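Local atomic coordinates of putative glycoside hydrolase (Bacteroides ovatus, PDB entry 4ONZ), a protein that is a putative glycoside hydrolase of unknown function that probably folds as a five-bladed beta-propeller, as related enzymes do. Residues T33-P38 and V44-S49; V192-N197 and A252-H257; G315-G320 and C340-V345. One frame throughout, in Å; residues are numbered along the deposited sequence.

How the contacts relate
From the N terminus, contact 1 comes first and closes a very short loop: the beta hairpin of strands 34-37 and 42-45, with five residues between its segments. Contact 2 closes a far longer one of 54 residues, tying the chain after strand 190-193 to the end of strand 245-255 across strand 180-187, which lies between them. Contact 3 follows, with 19 residues between the loop before strand 322-330 and the turn after strand 333-340. The three lie in series, neither nesting nor crossing. Contacts 1 and 3 approach to about 5 Å between nearest atoms without touching, whereas contact 2 lies on the opposite side of the chain's centre from both.

Contact 1. Residues T33-P38 and V44-S49; sequences TEFYCP and VKWEES
Phe35 and Val44 form an antiparallel hydrogen-bonded pair: Phe35 N gives its proton to Val44 O at 3.1 Å, and Val44 N returns one to Phe35 O at 2.9 Å. Beyond the pair, Lys45 is the centre of an inverse gamma turn that leads the chain away from the hairpin, and Trp46 follows with CG held between its backbone N and carbonyl carbon (chi1 65°). This brings the indole up beside Phe35, whose CD1 lies 3.7 Å from Trp46 CD1. The two rings meet obliquely, their planes 78° apart. A second apolar touch comes two residues further along the strand, where Cys37 CB meets the CG2 branch of Val44 at 3.6 Å. These strands, 34-37 and 42-45, make a small two-stranded hairpin set apart from the larger four-stranded sheet of strands 50-59, 62-70, 82-89 and 96-97. Phe35, Cys37, Val44 and Trp46 all rest on Arg83 of that sheet, Phe35 also meets Phe104 edge-to-face, and Trp46 NE1 is hydrogen-bonded to Asp99 O. At the other end, Thr33 O receives a proton from a water at 2.6 Å, and the same water accepts from Glu47 N at 2.9 Å, so one water links the two backbones beside Thr33 and Glu47. Glu47 extends its chain beyond CG to set OE2 3.0 Å from Thr33 OG1, while its OE1 is gripped by Arg97 in a salt bridge and by the hydroxyl of Tyr67. On the more exposed side, Glu34 and Lys45 run alongside each other, CG to CG 4.0 Å.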
loop_
_atom_site.group_PDB
_atom_site.type_symbol
_atom_site.label_atom_id
_atom_site.label_comp_id
_atom_site.label_asym_id
_atom_site.label_seq_id
_atom_site.Cartn_x
_atom_site.Cartn_y
_atom_site.Cartn_z
ATOM N N THR A 33 15.997 -7.787 16.287
ATOM C CA THR A 33 16.791 -8.498 15.276
ATOM C C THR A 33 17.770 -7.573 14.556
ATOM O O THR A 33 17.396 -6.479 14.143
ATOM C CB THR A 33 15.865 -9.099 14.202
ATOM O OG1 THR A 33 14.723 -9.685 14.830
ATOM C CG2 THR A 33 16.603 -10.143 13.357
ATOM N N GLU A 34 19.007 -8.029 14.377
ATOM C CA GLU A 34 20.054 -7.237 13.721
ATOM C C GLU A 34 20.389 -7.692 12.311
ATOM O O GLU A 34 20.094 -8.823 11.924
ATOM C CB GLU A 34 21.344 -7.306 14.545
ATOM C CG GLU A 34 21.252 -6.624 15.894
ATOM C CD GLU A 34 22.447 -6.893 16.783
ATOM O OE1 GLU A 34 23.333 -7.699 16.407
ATOM O OE2 GLU A 34 22.491 -6.292 17.875
ATOM N N PHE A 35 20.960 -6.770 11.533
ATOM C CA PHE A 35 21.526 -7.081 10.219
ATOM C C PHE A 35 22.654 -6.080 9.996
ATOM O O PHE A 35 22.670 -5.008 10.614
ATOM C CB PHE A 35 20.482 -7.070 9.082
ATOM C CG PHE A 35 20.428 -5.793 8.265
ATOM C CD1 PHE A 35 19.994 -4.600 8.818
ATOM C CD2 PHE A 35 20.755 -5.819 6.906
ATOM C CE1 PHE A 35 19.922 -3.449 8.045
ATOM C CE2 PHE A 35 20.682 -4.673 6.128
ATOM C CZ PHE A 35 20.268 -3.486 6.700
ATOM N N TYR A 36 23.609 -6.436 9.145
ATOM C CA TYR A 36 24.733 -5.546 8.874
ATOM C C TYR A 36 24.302 -4.573 7.781
ATOM O O TYR A 36 24.096 -4.973 6.637
ATOM C CB TYR A 36 25.991 -6.309 8.462
ATOM C CG TYR A 36 27.178 -5.389 8.324
ATOM C CD1 TYR A 36 27.931 -5.020 9.436
ATOM C CD2 TYR A 36 27.520 -4.847 7.086
ATOM C CE1 TYR A 36 29.004 -4.152 9.314
ATOM C CE2 TYR A 36 28.591 -3.980 6.954
ATOM C CZ TYR A 36 29.327 -3.635 8.064
ATOM O OH TYR A 36 30.384 -2.771 7.910
ATOM N N CYS A 37 24.171 -3.303 8.152
ATOM C CA CYS A 37 23.726 -2.253 7.240
ATOM C C CYS A 37 24.883 -1.761 6.390
ATOM O O CYS A 37 25.884 -1.301 6.929
ATOM C CB CYS A 37 23.120 -1.071 8.009
ATOM S SG CYS A 37 22.546 0.301 6.955
ATOM N N PRO A 38 24.738 -1.825 5.056
ATOM C CA PRO A 38 25.812 -1.366 4.165
ATOM C C PRO A 38 25.958 0.163 4.140
ATOM O O PRO A 38 27.007 0.669 3.742
ATOM C CB PRO A 38 25.395 -1.902 2.786
ATOM C CG PRO A 38 23.932 -2.143 2.876
ATOM C CD PRO A 38 23.575 -2.354 4.319
ATOM N N VAL A 44 22.627 -3.112 12.771
ATOM C CA VAL A 44 21.490 -2.228 12.991
ATOM C C VAL A 44 20.264 -3.045 13.368
ATOM O O VAL A 44 19.989 -4.070 12.738
ATOM C CB VAL A 44 21.202 -1.398 11.719
ATOM C CG1 VAL A 44 19.892 -0.635 11.839
ATOM C CG2 VAL A 44 22.351 -0.438 11.451
ATOM N N LYS A 45 19.560 -2.605 14.413
ATOM C CA LYS A 45 18.313 -3.242 14.856
ATOM C C LYS A 45 17.236 -2.629 13.964
ATOM O O LYS A 45 16.548 -1.687 14.338
ATOM C CB LYS A 45 18.036 -2.985 16.337
ATOM C CG LYS A 45 19.079 -3.552 17.294
ATOM C CD LYS A 45 18.588 -3.398 18.730
ATOM C CE LYS A 45 19.555 -3.928 19.768
ATOM N NZ LYS A 45 20.714 -3.029 19.992
ATOM N N TRP A 46 17.113 -3.209 12.778
ATOM C CA TRP A 46 16.293 -2.660 11.703
ATOM C C TRP A 46 14.765 -2.701 11.866
ATOM O O TRP A 46 14.058 -2.050 11.102
ATOM C CB TRP A 46 16.696 -3.324 10.391
ATOM C CG TRP A 46 16.411 -4.793 10.347
ATOM C CD1 TRP A 46 17.192 -5.808 10.834
ATOM C CD2 TRP A 46 15.244 -5.408 9.803
ATOM N NE1 TRP A 46 16.587 -7.022 10.606
ATOM C CE2 TRP A 46 15.386 -6.803 9.975
ATOM C CE3 TRP A 46 14.099 -4.913 9.164
ATOM C CZ2 TRP A 46 14.417 -7.714 9.537
ATOM C CZ3 TRP A 46 13.135 -5.818 8.729
ATOM C CH2 TRP A 46 13.297 -7.197 8.915
ATOM N N GLU A 47 14.261 -3.455 12.838
ATOM C CA GLU A 47 12.810 -3.565 13.065
ATOM C C GLU A 47 12.461 -3.447 14.548
ATOM O O GLU A 47 11.469 -4.002 15.008
ATOM C CB GLU A 47 12.293 -4.881 12.499
ATOM C CG GLU A 47 12.997 -6.124 13.032
ATOM C CD GLU A 47 12.470 -7.402 12.415
ATOM O OE1 GLU A 47 11.435 -7.345 11.709
ATOM O OE2 GLU A 47 13.088 -8.471 12.640
ATOM N N GLU A 48 13.268 -2.681 15.276
ATOM C CA GLU A 48 13.120 -2.547 16.719
ATOM C C GLU A 48 11.972 -1.648 17.165
ATOM O O GLU A 48 11.385 -1.895 18.216
ATOM C CB GLU A 48 14.467 -2.081 17.313
ATOM C CG GLU A 48 14.606 -2.185 18.831
ATOM C CD GLU A 48 14.101 -0.961 19.578
ATOM O OE1 GLU A 48 13.594 -0.016 18.939
ATOM O OE2 GLU A 48 14.227 -0.933 20.819
ATOM N N SER A 49 11.637 -0.634 16.373
ATOM C CA SER A 49 10.611 0.359 16.750
ATOM C C SER A 49 9.211 0.055 16.266
ATOM O O SER A 49 8.256 0.171 17.026
ATOM C CB SER A 49 10.976 1.740 16.192
ATOM O OG SER A 49 12.230 2.175 16.663
HETATM O O HOH W 1 15.455 -4.932 14.970
#

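Contact 2. Residues V192-N197 and A252-H257; sequences VIDKVN and AIRTKH
Asp194 turns CG away from its backbone N (chi1 -170°), reaching out toward Arg254, while Arg254 sets CG opposite its own carbonyl carbon (chi1 -73°) and runs extended from CG to NE. The two side chains cross at about a right angle, with the arginine's NE delivered to one carboxylate oxygen. Arg254 NE donates to Asp194 OD2 at 2.5 Å in a salt bridge; the modelled distance is unusually short, and its exact value is doubtful. NE meets OD2 nearly along its C-O axis, while OD2 lies slightly out of the guanidinium plane, and the carboxylate itself is turned 69° from that plane. This is a single-oxygen, single-nitrogen grip, not the flat two-pronged pairing that an arginine and an aspartate can make. The next nitrogen serves the backbone: Arg254 NH2 donates to Lys195 O at 3.1 Å, with that oxygen lying in the guanidinium plane. With Gly290 O taking a proton from NH1, each nitrogen of the group has an acceptor, which should fix its rotation firmly. Val196 adds a van der Waals contact, its CG2 branch 3.9 Å from Arg254 NH2. Lys195 offers the contact its carbonyl alone; its side chain leads away to a cation-pi interaction with Tyr200. Between the two segments runs strand 180-187, antiparallel to strand 190-193 and parallel to strand 245-255. Leu183 of that middle strand pairs by its backbone with Asp194 and lies against the side chains of Val196 and Arg254, so the salt bridge spans an intervening strand of the mixed sheet, and Ile259 of strand 258-266 adjoins Arg254 as well.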
loop_
_atom_site.group_PDB
_atom_site.type_symbol
_atom_site.label_atom_id
_atom_site.label_comp_id
_atom_site.label_asym_id
_atom_site.label_seq_id
_atom_site.Cartn_x
_atom_site.Cartn_y
_atom_site.Cartn_z
ATOM N N VAL A 192 -3.820 -10.702 -10.405
ATOM C CA VAL A 192 -2.773 -10.343 -11.359
ATOM C C VAL A 192 -2.968 -8.929 -11.870
ATOM O O VAL A 192 -4.090 -8.436 -11.916
ATOM C CB VAL A 192 -2.772 -11.302 -12.565
ATOM C CG1 VAL A 192 -2.616 -12.736 -12.084
ATOM C CG2 VAL A 192 -4.033 -11.145 -13.411
ATOM N N ILE A 193 -1.869 -8.293 -12.259
ATOM C CA ILE A 193 -1.888 -6.957 -12.839
ATOM C C ILE A 193 -2.729 -6.983 -14.111
ATOM O O ILE A 193 -2.666 -7.949 -14.885
ATOM C CB ILE A 193 -0.441 -6.468 -13.103
ATOM C CG1 ILE A 193 0.210 -6.131 -11.762
ATOM C CG2 ILE A 193 -0.420 -5.260 -14.040
ATOM C CD1 ILE A 193 1.699 -5.870 -11.812
ATOM N N ASP A 194 -3.546 -5.954 -14.316
ATOM C CA ASP A 194 -4.401 -5.891 -15.508
ATOM C C ASP A 194 -4.311 -4.532 -16.189
ATOM O O ASP A 194 -4.262 -3.506 -15.522
ATOM C CB ASP A 194 -5.849 -6.203 -15.162
ATOM C CG ASP A 194 -6.724 -6.375 -16.408
ATOM O OD1 ASP A 194 -6.245 -6.942 -17.412
ATOM O OD2 ASP A 194 -7.892 -5.940 -16.378
ATOM N N LYS A 195 -4.299 -4.537 -17.520
ATOM C CA LYS A 195 -4.151 -3.310 -18.302
ATOM C C LYS A 195 -5.438 -2.525 -18.541
ATOM O O LYS A 195 -6.540 -3.012 -18.301
ATOM C CB LYS A 195 -3.503 -3.628 -19.656
ATOM C CG LYS A 195 -2.059 -4.099 -19.555
ATOM C CD LYS A 195 -1.425 -4.223 -20.935
ATOM C CE LYS A 195 0.078 -4.418 -20.836
ATOM N NZ LYS A 195 0.749 -4.216 -22.151
ATOM N N VAL A 196 -5.253 -1.294 -19.012
ATOM C CA VAL A 196 -6.330 -0.398 -19.409
ATOM C C VAL A 196 -5.931 0.176 -20.759
ATOM O O VAL A 196 -4.871 0.796 -20.886
ATOM C CB VAL A 196 -6.531 0.767 -18.425
ATOM C CG1 VAL A 196 -7.515 1.778 -19.000
ATOM C CG2 VAL A 196 -7.003 0.253 -17.069
ATOM N N ASN A 197 -6.778 -0.034 -21.766
ATOM C CA ASN A 197 -6.514 0.470 -23.103
ATOM C C ASN A 197 -5.084 0.134 -23.576
ATOM O O ASN A 197 -4.386 0.987 -24.124
ATOM C CB ASN A 197 -6.785 1.987 -23.135
ATOM C CG ASN A 197 -8.232 2.339 -22.778
ATOM O OD1 ASN A 197 -8.490 3.251 -21.988
ATOM N ND2 ASN A 197 -9.177 1.597 -23.339
ATOM N N ALA A 252 -5.565 -1.629 -6.720
ATOM C CA ALA A 252 -6.984 -1.562 -7.065
ATOM C C ALA A 252 -7.385 -2.904 -7.655
ATOM O O ALA A 252 -6.545 -3.646 -8.185
ATOM C CB ALA A 252 -7.258 -0.436 -8.043
ATOM N N ILE A 253 -8.666 -3.223 -7.580
ATOM C CA ILE A 253 -9.117 -4.521 -8.044
ATOM C C ILE A 253 -10.407 -4.447 -8.859
ATOM O O ILE A 253 -11.382 -3.811 -8.454
ATOM C CB ILE A 253 -9.233 -5.494 -6.843
ATOM C CG1 ILE A 253 -9.512 -6.922 -7.312
ATOM C CG2 ILE A 253 -10.287 -5.030 -5.838
ATOM C CD1 ILE A 253 -9.515 -7.933 -6.186
ATOM N N ARG A 254 -10.388 -5.087 -10.027
ATOM C CA ARG A 254 -11.577 -5.166 -10.870
ATOM C C ARG A 254 -12.631 -6.064 -10.209
ATOM O O ARG A 254 -12.289 -7.062 -9.570
ATOM C CB ARG A 254 -11.248 -5.718 -12.253
ATOM C CG ARG A 254 -10.488 -4.775 -13.167
ATOM C CD ARG A 254 -10.640 -5.262 -14.602
ATOM N NE ARG A 254 -9.834 -4.513 -15.560
ATOM C CZ ARG A 254 -10.219 -3.408 -16.199
ATOM N NH1 ARG A 254 -11.417 -2.867 -15.991
ATOM N NH2 ARG A 254 -9.385 -2.838 -17.064
ATOM N N THR A 255 -13.903 -5.677 -10.357
ATOM C CA THR A 255 -15.049 -6.438 -9.832
ATOM C C THR A 255 -16.158 -6.383 -10.881
ATOM O O THR A 255 -16.025 -5.667 -11.871
ATOM C CB THR A 255 -15.624 -5.828 -8.530
ATOM O OG1 THR A 255 -16.278 -4.583 -8.823
ATOM C CG2 THR A 255 -14.532 -5.604 -7.486
ATOM N N LYS A 256 -17.248 -7.115 -10.660
ATOM C CA LYS A 256 -18.387 -7.109 -11.597
ATOM C C LYS A 256 -18.955 -5.703 -11.825
ATOM O O LYS A 256 -19.448 -5.400 -12.912
ATOM C CB LYS A 256 -19.540 -7.977 -11.087
ATOM C CG LYS A 256 -19.261 -9.460 -10.935
ATOM C CD LYS A 256 -20.543 -10.184 -10.535
ATOM C CE LYS A 256 -20.291 -11.632 -10.146
ATOM N NZ LYS A 256 -19.628 -12.407 -11.229
ATOM N N HIS A 257 -18.888 -4.855 -10.798
ATOM C CA HIS A 257 -19.451 -3.501 -10.875
ATOM C C HIS A 257 -18.485 -2.423 -11.378
ATOM O O HIS A 257 -18.898 -1.291 -11.647
ATOM C CB HIS A 257 -20.016 -3.111 -9.517
ATOM C CG HIS A 257 -21.025 -4.082 -8.994
ATOM N ND1 HIS A 257 -20.684 -5.137 -8.172
ATOM C CD2 HIS A 257 -22.360 -4.175 -9.193
ATOM C CE1 HIS A 257 -21.769 -5.831 -7.879
ATOM N NE2 HIS A 257 -22.800 -5.268 -8.486
#

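Contact 3. Residues G315-G320 and C340-V345; sequences GQYKDG and CADSQV
Tyr317 reaches across to the turn at Ala341 and Asp342, its CB aimed at that segment and CG placed opposite the carbonyl carbon (chi1 -61°). Past CB and CG, the first atom to find a neighbour is CD2, 4.0 Å from Ala341 O. CE2 comes next, passing 3.8 Å from Asp342 CB. CZ then lies 3.3 Å from Asp342 OD2, and at the tip the phenolic OH stands 2.7 Å from the same oxygen. The carboxylate approaches the ring obliquely, with the two planes 81° apart. The other oxygen, OD1, lies close to a bound UNL, an unknown ligand probably taken up from the crystallisation liquor, which leaves Asp342 between the tyrosine and that molecule. Both residues sit on tight turns. Tyr317 opens a type I beta turn, closed by Gly320 N donating to Tyr317 O at 2.8 Å; Gly320 itself has backbone angles that suit glycine. On the other side, Ala341 and Asp342 both take left-handed backbone conformations, and Ser343 and Gln344 face Cys340 together as a classic beta bulge, with Cys340 O accepting from both of their backbone nitrogens. This bulged turn connects the middle strand 333-340 to the edge strand 344-350 of a three-stranded antiparallel sheet, whose other edge strand, 322-330, begins just after the tyrosine's loop. Ala341 is tied by its backbone to Thr321, Ser343 to Thr51, and the Asp342 side chain touches Phe52 of strand 50-59.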
loop_
_atom_site.group_PDB
_atom_site.type_symbol
_atom_site.label_atom_id
_atom_site.label_comp_id
_atom_site.label_asym_id
_atom_site.label_seq_id
_atom_site.Cartn_x
_atom_site.Cartn_y
_atom_site.Cartn_z
ATOM N N GLY A 315 -0.588 4.657 23.245
ATOM C CA GLY A 315 -0.421 5.939 23.936
ATOM C C GLY A 315 -0.510 7.121 22.982
ATOM O O GLY A 315 -1.136 8.135 23.291
ATOM N N GLN A 316 0.104 6.979 21.812
ATOM C CA GLN A 316 0.109 8.026 20.798
ATOM C C GLN A 316 -1.227 8.119 20.041
ATOM O O GLN A 316 -1.601 9.199 19.576
ATOM C CB GLN A 316 1.267 7.780 19.818
ATOM C CG GLN A 316 1.468 8.853 18.747
ATOM C CD GLN A 316 1.837 10.222 19.308
ATOM O OE1 GLN A 316 2.339 10.341 20.430
ATOM N NE2 GLN A 316 1.603 11.263 18.517
ATOM N N TYR A 317 -1.933 6.992 19.915
ATOM C CA TYR A 317 -3.223 6.932 19.212
ATOM C C TYR A 317 -4.257 6.261 20.107
ATOM O O TYR A 317 -4.671 5.111 19.878
ATOM C CB TYR A 317 -3.074 6.168 17.896
ATOM C CG TYR A 317 -2.109 6.831 16.951
ATOM C CD1 TYR A 317 -2.539 7.832 16.086
ATOM C CD2 TYR A 317 -0.761 6.474 16.933
ATOM C CE1 TYR A 317 -1.657 8.457 15.224
ATOM C CE2 TYR A 317 0.128 7.092 16.072
ATOM C CZ TYR A 317 -0.327 8.082 15.220
ATOM O OH TYR A 317 0.544 8.702 14.359
ATOM N N LYS A 318 -4.668 7.010 21.124
ATOM C CA LYS A 318 -5.600 6.547 22.149
ATOM C C LYS A 318 -6.858 5.899 21.596
ATOM O O LYS A 318 -7.291 4.861 22.095
ATOM C CB LYS A 318 -5.984 7.716 23.069
ATOM C CG LYS A 318 -4.840 8.258 23.915
ATOM C CD LYS A 318 -4.537 7.367 25.110
ATOM C CE LYS A 318 -3.272 7.808 25.836
ATOM N NZ LYS A 318 -3.250 9.257 26.178
ATOM N N ASP A 319 -7.445 6.513 20.573
ATOM C CA ASP A 319 -8.662 5.989 19.956
ATOM C C ASP A 319 -8.349 5.107 18.744
ATOM O O ASP A 319 -9.256 4.583 18.101
ATOM C CB ASP A 319 -9.589 7.138 19.561
ATOM C CG ASP A 319 -9.966 8.031 20.747
ATOM O OD1 ASP A 319 -9.782 7.610 21.906
ATOM O OD2 ASP A 319 -10.459 9.158 20.517
ATOM N N GLY A 320 -7.062 4.955 18.434
ATOM C CA GLY A 320 -6.614 4.070 17.362
ATOM C C GLY A 320 -6.484 4.648 15.971
ATOM O O GLY A 320 -6.943 5.753 15.689
ATOM N N CYS A 340 -1.463 -1.131 12.153
ATOM C CA CYS A 340 -2.333 -0.812 13.268
ATOM C C CYS A 340 -1.522 -0.013 14.285
ATOM O O CYS A 340 -0.397 -0.385 14.640
ATOM C CB CYS A 340 -2.982 -2.090 13.851
ATOM S SG CYS A 340 -1.858 -3.343 14.478
ATOM N N ALA A 341 -2.069 1.137 14.684
ATOM C CA ALA A 341 -1.437 2.023 15.661
ATOM C C ALA A 341 -0.078 2.561 15.216
ATOM O O ALA A 341 0.763 2.890 16.058
ATOM C CB ALA A 341 -1.313 1.303 17.005
ATOM N N ASP A 342 0.138 2.666 13.904
ATOM C CA ASP A 342 1.427 3.099 13.358
ATOM C C ASP A 342 2.600 2.279 13.884
ATOM O O ASP A 342 3.724 2.780 13.915
ATOM C CB ASP A 342 1.694 4.589 13.666
ATOM C CG ASP A 342 1.391 5.511 12.502
ATOM O OD1 ASP A 342 1.274 5.051 11.348
ATOM O OD2 ASP A 342 1.314 6.728 12.752
ATOM N N SER A 343 2.369 1.021 14.267
ATOM C CA SER A 343 3.445 0.245 14.862
ATOM C C SER A 343 3.470 -1.253 14.602
ATOM O O SER A 343 4.533 -1.851 14.678
ATOM C CB SER A 343 3.457 0.467 16.374
ATOM O OG SER A 343 2.259 0.002 16.948
ATOM N N GLN A 344 2.326 -1.860 14.311
ATOM C CA GLN A 344 2.276 -3.307 14.087
ATOM C C GLN A 344 1.517 -3.665 12.809
ATOM O O GLN A 344 0.958 -2.789 12.152
ATOM C CB GLN A 344 1.638 -3.963 15.312
ATOM C CG GLN A 344 2.480 -3.822 16.575
ATOM C CD GLN A 344 1.663 -3.981 17.842
ATOM O OE1 GLN A 344 0.546 -3.459 17.945
ATOM N NE2 GLN A 344 2.218 -4.686 18.822
ATOM N N VAL A 345 1.537 -4.945 12.432
ATOM C CA VAL A 345 0.760 -5.406 11.279
ATOM C C VAL A 345 -0.370 -6.293 11.774
ATOM O O VAL A 345 -0.169 -7.160 12.636
ATOM C CB VAL A 345 1.593 -6.189 10.251
ATOM C CG1 VAL A 345 0.704 -6.752 9.138
ATOM C CG2 VAL A 345 2.690 -5.314 9.652
#